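Local coordinates for protein intracellular protease/amidase (Salmonella enterica subsp. enterica serovar Typhimurium, PDB 4K2H) that is of uncertain function but belongs to the DJ-1/PfpI family, binds zinc, and may act as a peptidase, at residues 24-27 and 28-32. The protein carries 1 engineered substitution. Sequence-based numbering, arbitrary orientation.
Sequences LDIL and RRLHI. With ZN (zinc ion), chain P.
Asp25 OD2 sits at the edge of the Arg29 guanidinium, almost in its plane, while Leu24 CD1 lies over one face of the Arg28 guanidinium, 3.8 Å above it and offset toward the rim. Both pairs are i to i+4 contacts on the last turns of helix 17-29, the crossover helix between parallel strands 6-11 and 33-38 of the DJ-1/PfpI fold, and a Schellman motif ends the helix. The salt bridge runs from Arg29 NE to the syn side of Asp25 OD2, but clearly out of the carboxylate plane (2.8 Å, N-H...O 169°), with a weak second bond from NH2 to OD1; the carboxylate and guanidinium planes are 52° apart. Asp25 OD1 binds zinc at 2.1 Å, and Glu16, Glu17 and His49 of the second subunit complete the site, making it a metal bridge across the dimer interface. Arg29, a second-shell residue, probably helps fix the rotation of the metal-binding carboxylate. Arg28, extended from CG to NE, runs back over Leu24, whose CG is anti to the backbone N (chi1 -178°), and CD2 lies 3.5 Å from NH1. The Arg28 guanidinium is held through NH2 by Val34 O and Asp56. On the side of the helix facing the sheet, Leu27 CD2 packs against Ile32 CD1 at 3.9 Å, beside Val7 of strand 6-11. Ile26 and Leu30, with Leu27, meet helix 159-171. His31 N bonds to Arg28 O at 3.0 Å, and the positive phi of His31 swings Ile32 N onto Leu27 O, also at 3.0 Å.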
loop_
_atom_site.group_PDB
_atom_site.type_symbol
_atom_site.label_atom_id
_atom_site.label_comp_id
_atom_site.label_asym_id
_atom_site.label_seq_id
_atom_site.Cartn_x
_atom_site.Cartn_y
_atom_site.Cartn_z
ATOM N N LEU A 24 -7.442 -1.243 -1.719
ATOM C CA LEU A 24 -8.058 -2.411 -1.158
ATOM C C LEU A 24 -8.191 -2.296 0.365
ATOM O O LEU A 24 -9.212 -2.644 0.949
ATOM C CB LEU A 24 -7.219 -3.618 -1.563
ATOM C CG LEU A 24 -7.764 -4.918 -1.080
ATOM C CD1 LEU A 24 -7.437 -5.965 -2.133
ATOM C CD2 LEU A 24 -7.204 -5.225 0.307
ATOM N N ASP A 25 -7.150 -1.828 1.015
ATOM C CA ASP A 25 -7.196 -1.648 2.468
ATOM C C ASP A 25 -8.338 -0.684 2.866
ATOM O O ASP A 25 -9.122 -0.952 3.783
ATOM C CB ASP A 25 -5.822 -1.163 2.966
ATOM C CG ASP A 25 -5.859 -0.560 4.331
ATOM O OD1 ASP A 25 -5.398 -1.240 5.251
ATOM O OD2 ASP A 25 -6.289 0.620 4.524
ATOM N N ILE A 26 -8.428 0.442 2.183
ATOM C CA ILE A 26 -9.459 1.443 2.548
ATOM C C ILE A 26 -10.854 0.830 2.387
ATOM O O ILE A 26 -11.666 0.847 3.325
ATOM C CB ILE A 26 -9.334 2.712 1.688
ATOM C CG1 ILE A 26 -8.003 3.415 1.978
ATOM C CG2 ILE A 26 -10.508 3.665 1.913
ATOM C CD1 ILE A 26 -7.834 3.855 3.410
ATOM N N LEU A 27 -11.104 0.247 1.217
ATOM C CA LEU A 27 -12.375 -0.383 0.926
ATOM C C LEU A 27 -12.732 -1.431 1.975
ATOM O O LEU A 27 -13.878 -1.457 2.461
ATOM C CB LEU A 27 -12.384 -1.003 -0.471
ATOM C CG LEU A 27 -12.282 -0.061 -1.692
ATOM C CD1 LEU A 27 -12.005 -0.855 -2.968
ATOM C CD2 LEU A 27 -13.549 0.747 -1.880
ATOM N N ARG A 28 -11.775 -2.280 2.328
ATOM C CA ARG A 28 -12.045 -3.355 3.270
ATOM C C ARG A 28 -12.189 -2.836 4.704
ATOM O O ARG A 28 -12.883 -3.456 5.497
ATOM C CB ARG A 28 -10.996 -4.506 3.175
ATOM C CG ARG A 28 -11.365 -5.569 2.143
ATOM C CD ARG A 28 -10.297 -6.661 1.921
ATOM N NE ARG A 28 -10.636 -7.579 0.815
ATOM C CZ ARG A 28 -9.800 -8.410 0.181
ATOM N NH1 ARG A 28 -8.499 -8.500 0.484
ATOM N NH2 ARG A 28 -10.267 -9.150 -0.819
ATOM N N ARG A 29 -11.578 -1.702 5.045
ATOM C CA ARG A 29 -11.817 -1.105 6.374
ATOM C C ARG A 29 -13.274 -0.694 6.512
ATOM O O ARG A 29 -13.844 -0.789 7.591
ATOM C CB ARG A 29 -10.956 0.120 6.624
ATOM C CG ARG A 29 -9.582 -0.181 7.172
ATOM C CD ARG A 29 -8.703 1.028 7.081
ATOM N NE ARG A 29 -7.310 0.639 7.086
ATOM C CZ ARG A 29 -6.610 0.372 8.176
ATOM N NH1 ARG A 29 -7.158 0.477 9.371
ATOM N NH2 ARG A 29 -5.333 -0.003 8.054
ATOM N N LEU A 30 -13.867 -0.250 5.409
ATOM C CA LEU A 30 -15.292 0.115 5.367
ATOM C C LEU A 30 -16.193 -1.064 5.082
ATOM O O LEU A 30 -17.306 -0.866 4.648
ATOM C CB LEU A 30 -15.504 1.134 4.268
ATOM C CG LEU A 30 -14.782 2.433 4.564
ATOM C CD1 LEU A 30 -14.558 3.203 3.294
ATOM C CD2 LEU A 30 -15.595 3.243 5.566
ATOM N N HIS A 31 -15.689 -2.291 5.248
ATOM C CA HIS A 31 -16.466 -3.494 5.003
ATOM C C HIS A 31 -17.150 -3.508 3.629
ATOM O O HIS A 31 -18.149 -4.179 3.455
ATOM C CB HIS A 31 -17.530 -3.678 6.101
ATOM C CG HIS A 31 -16.988 -3.598 7.497
ATOM N ND1 HIS A 31 -16.364 -4.660 8.111
ATOM C CD2 HIS A 31 -16.985 -2.586 8.399
ATOM C CE1 HIS A 31 -15.994 -4.309 9.330
ATOM N NE2 HIS A 31 -16.359 -3.055 9.529
ATOM N N ILE A 32 -16.617 -2.766 2.661
ATOM C CA ILE A 32 -16.989 -2.947 1.255
ATOM C C ILE A 32 -16.352 -4.250 0.765
ATOM O O ILE A 32 -15.176 -4.482 0.994
ATOM C CB ILE A 32 -16.539 -1.752 0.399
ATOM C CG1 ILE A 32 -17.275 -0.485 0.863
ATOM C CG2 ILE A 32 -16.753 -2.019 -1.082
ATOM C CD1 ILE A 32 -16.774 0.794 0.236
HETATM ZN ZN ZN P . -4.979 -3.289 5.441
#